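Local coordinates for glycerol-3-phosphate dehydrogenase [NAD(+)] 1 (Saccharomyces cerevisiae, PDB 4FGW), which catalyses the NAD-dependent interconversion of sn-glycerol 3-phosphate and dihydroxyacetone phosphate, driving glycerol production during hyperosmotic stress, at residues A[67-72]-A[104-109]. Numbering follows the deposited sequence.
Sequences IVQMWV and NLVANP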
ATOM      1  N   ILE A  67      10.927 -27.277  25.925  1.00 92.42           N
ATOM      2  CA  ILE A  67      10.383 -28.104  24.844  1.00 90.74           C
ATOM      3  C   ILE A  67       9.071 -27.565  24.272  1.00 91.45           C
ATOM      4  O   ILE A  67       8.173 -27.183  25.028  1.00 91.20           O
ATOM      5  CB  ILE A  67      10.237 -29.590  25.303  1.00 98.16           C
ATOM      6  CG1 ILE A  67      11.420 -30.053  26.173  1.00103.88           C
ATOM      7  CG2 ILE A  67      10.017 -30.540  24.130  1.00 97.84           C
ATOM      8  CD1 ILE A  67      11.053 -30.277  27.643  1.00117.82           C
ATOM      9  N   VAL A  68       8.968 -27.576  22.947  1.00 85.15           N
ATOM     10  CA  VAL A  68       7.734 -27.228  22.250  1.00 80.81           C
ATOM     11  C   VAL A  68       7.244 -28.452  21.525  1.00 84.49           C
ATOM     12  O   VAL A  68       7.991 -29.081  20.798  1.00 85.15           O
ATOM     13  CB  VAL A  68       7.921 -26.082  21.220  1.00 80.61           C
ATOM     14  CG1 VAL A  68       6.751 -26.017  20.277  1.00 76.95           C
ATOM     15  CG2 VAL A  68       8.080 -24.770  21.911  1.00 79.81           C
ATOM     16  N   GLN A  69       5.981 -28.775  21.752  1.00 79.87           N
ATOM     17  CA  GLN A  69       5.310 -29.931  21.167  1.00 79.78           C
ATOM     18  C   GLN A  69       4.586 -29.526  19.876  1.00 79.47           C
ATOM     19  O   GLN A  69       4.006 -28.441  19.804  1.00 76.47           O
ATOM     20  CB  GLN A  69       4.324 -30.532  22.168  1.00 83.63           C
ATOM     21  CG  GLN A  69       4.199 -32.052  22.061  1.00 98.57           C
ATOM     22  CD  GLN A  69       5.303 -32.862  22.719  1.00109.39           C
ATOM     23  OE1 GLN A  69       5.465 -34.053  22.441  1.00105.17           O
ATOM     24  NE2 GLN A  69       6.076 -32.259  23.617  1.00 95.58           N
ATOM     25  N   MET A  70       4.647 -30.380  18.851  1.00 75.38           N
ATOM     26  CA  MET A  70       3.968 -30.131  17.587  1.00 71.48           C
ATOM     27  C   MET A  70       3.130 -31.340  17.216  1.00 79.30           C
ATOM     28  O   MET A  70       3.682 -32.425  17.018  1.00 81.04           O
ATOM     29  CB  MET A  70       4.955 -29.772  16.464  1.00 70.91           C
ATOM     30  CG  MET A  70       4.268 -29.496  15.128  1.00 70.33           C
ATOM     31  SD  MET A  70       5.364 -29.019  13.777  1.00 70.94           S
ATOM     32  CE  MET A  70       6.257 -30.529  13.507  1.00 70.99           C
ATOM     33  N   TRP A  71       1.797 -31.157  17.129  1.00 76.36           N
ATOM     34  CA  TRP A  71       0.917 -32.251  16.745  1.00 78.26           C
ATOM     35  C   TRP A  71       1.050 -32.551  15.258  1.00 82.59           C
ATOM     36  O   TRP A  71       0.755 -31.702  14.414  1.00 78.06           O
ATOM     37  CB  TRP A  71      -0.551 -32.039  17.154  1.00 76.72           C
ATOM     38  CG  TRP A  71      -1.431 -33.163  16.679  1.00 80.05           C
ATOM     39  CD1 TRP A  71      -1.419 -34.454  17.122  1.00 86.89           C
ATOM     40  CD2 TRP A  71      -2.332 -33.133  15.562  1.00 78.64           C
ATOM     41  NE1 TRP A  71      -2.305 -35.214  16.395  1.00 87.45           N
ATOM     42  CE2 TRP A  71      -2.877 -34.430  15.427  1.00 85.70           C
ATOM     43  CE3 TRP A  71      -2.747 -32.126  14.670  1.00 76.37           C
ATOM     44  CZ2 TRP A  71      -3.820 -34.747  14.443  1.00 85.21           C
ATOM     45  CZ3 TRP A  71      -3.684 -32.441  13.698  1.00 77.93           C
ATOM     46  CH2 TRP A  71      -4.215 -33.736  13.593  1.00 82.11           C
ATOM     47  N   VAL A  72       1.503 -33.773  14.955  1.00 84.56           N
ATOM     48  CA  VAL A  72       1.685 -34.268  13.593  1.00 85.00           C
ATOM     49  C   VAL A  72       0.700 -35.414  13.361  1.00 92.30           C
ATOM     50  O   VAL A  72       0.730 -36.394  14.103  1.00 94.31           O
ATOM     51  CB  VAL A  72       3.153 -34.719  13.323  1.00 90.46           C
ATOM     52  CG1 VAL A  72       3.354 -35.115  11.861  1.00 89.97           C
ATOM     53  CG2 VAL A  72       4.161 -33.647  13.735  1.00 88.02           C
ATOM     54  N   ASN A 104      14.619 -28.772  20.409  1.00 96.09           N
ATOM     55  CA  ASN A 104      13.525 -28.752  21.355  1.00 95.32           C
ATOM     56  C   ASN A 104      12.154 -28.767  20.729  1.00 95.34           C
ATOM     57  O   ASN A 104      11.151 -28.653  21.408  1.00 94.86           O
ATOM     58  CB  ASN A 104      13.645 -27.524  22.234  1.00 94.55           C
ATOM     59  CG  ASN A 104      14.136 -26.317  21.484  1.00104.57           C
ATOM     60  OD1 ASN A 104      14.901 -26.424  20.547  1.00 95.29           O
ATOM     61  ND2 ASN A 104      13.696 -25.160  21.904  1.00 92.67           N
ATOM     62  N   LEU A 105      12.123 -28.878  19.420  1.00 89.18           N
ATOM     63  CA  LEU A 105      10.875 -29.014  18.676  1.00 86.27           C
ATOM     64  C   LEU A 105      10.582 -30.503  18.507  1.00 93.26           C
ATOM     65  O   LEU A 105      11.183 -31.167  17.657  1.00 94.97           O
ATOM     66  CB  LEU A 105      10.938 -28.274  17.325  1.00 82.71           C
ATOM     67  CG  LEU A 105       9.708 -28.340  16.396  1.00 84.64           C
ATOM     68  CD1 LEU A 105       8.408 -28.033  17.142  1.00 84.06           C
ATOM     69  CD2 LEU A 105       9.873 -27.399  15.215  1.00 81.93           C
ATOM     70  N   VAL A 106       9.678 -31.027  19.356  1.00 89.91           N
ATOM     71  CA  VAL A 106       9.299 -32.438  19.389  1.00 92.29           C
ATOM     72  C   VAL A 106       7.947 -32.682  18.714  1.00 93.36           C
ATOM     73  O   VAL A 106       6.953 -32.051  19.072  1.00 91.26           O
ATOM     74  CB  VAL A 106       9.375 -33.024  20.834  1.00100.07           C
ATOM     75  CG1 VAL A 106       8.844 -34.455  20.896  1.00103.01           C
ATOM     76  CG2 VAL A 106      10.801 -32.967  21.373  1.00102.71           C
ATOM     77  N   ALA A 107       7.929 -33.616  17.745  1.00 89.87           N
ATOM     78  CA  ALA A 107       6.741 -34.031  17.004  1.00 88.20           C
ATOM     79  C   ALA A 107       5.939 -35.042  17.841  1.00 94.70           C
ATOM     80  O   ALA A 107       6.525 -35.938  18.454  1.00 97.83           O
ATOM     81  CB  ALA A 107       7.155 -34.656  15.682  1.00 89.24           C
ATOM     82  N   ASN A 108       4.612 -34.891  17.853  1.00 89.36           N
ATOM     83  CA  ASN A 108       3.731 -35.764  18.620  1.00 92.10           C
ATOM     84  C   ASN A 108       2.545 -36.268  17.779  1.00 96.81           C
ATOM     85  O   ASN A 108       1.807 -35.447  17.230  1.00 93.80           O
ATOM     86  CB  ASN A 108       3.252 -35.070  19.898  1.00 89.69           C
ATOM     87  CG  ASN A 108       2.872 -36.039  20.990  1.00113.61           C
ATOM     88  OD1 ASN A 108       2.008 -36.909  20.821  1.00103.36           O
ATOM     89  ND2 ASN A 108       3.521 -35.921  22.137  1.00108.44           N
ATOM     90  N   PRO A 109       2.330 -37.600  17.679  1.00 96.71           N
ATOM     91  CA  PRO A 109       1.202 -38.089  16.867  1.00 96.73           C
ATOM     92  C   PRO A 109      -0.158 -38.050  17.567  1.00102.16           C
ATOM     93  O   PRO A 109      -1.189 -38.151  16.893  1.00101.55           O
ATOM     94  CB  PRO A 109       1.618 -39.514  16.502  1.00102.50           C
ATOM     95  CG  PRO A 109       2.505 -39.947  17.620  1.00110.05           C
ATOM     96  CD  PRO A 109       3.110 -38.718  18.253  1.00102.77           C
TER
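Asn104 opens the pairing of the two parallel strands by accepting the backbone N-H of Val68 at its O, while CG2 of Ile67 rests against the same oxygen. Next, Leu105 sends CD1 between its neighbours, 3.9 Å from CB of Met70 and a little farther from CG1 of Val68; its CG stands anti to the backbone N (chi1 179°), from where CD1 turns back toward strand 67-71. Helix 44-59 covers this Val68 and Leu105 end. Val106 uses both backbone polar groups, its N bonding to O of Val68 and its O receiving N of Met70, and on the other face its two methyls separate: CG2 lies beside CG2 of Ile67 (3.8 Å), CG1 beside OE1 of Gln69. Ala107 returns to the first face, where its CB meets CG2 of Val72 at 3.7 Å against helix 82-86, the helix of the beta-alpha-beta crossover joining the strands. Asn108 is held through both backbone and side chain. Its N and O bond to Met70 O and Val72 N, and ND2 gives a nearly straight bond to Gln69 OE1 (2.7 Å, 177° at the hydrogen), beside helix 111-115. The acceptor lies in the amide plane of Asn108, although the two amides are turned 59° apart. With ND2 also bonded to Asp113 and OD1 to the backbone N of Asp110, the amide is fixed in rotation. A leucine in place of Gln69 has no acceptor for ND2, and the Asn108 amide would probably be less firmly held. At Pro109, O takes a longer bond from Trp71 NE1 (3.2 Å), bent and arriving above the carbonyl plane; the indole lies near Phe73, which by similarity binds NAD(+). The outer edge strand of the Rossmann sheet is thus secured by apolar contacts on the Leu105 and Ala107 face and by side-chain hydrogen bonds from Asn108 and Trp71 on the other.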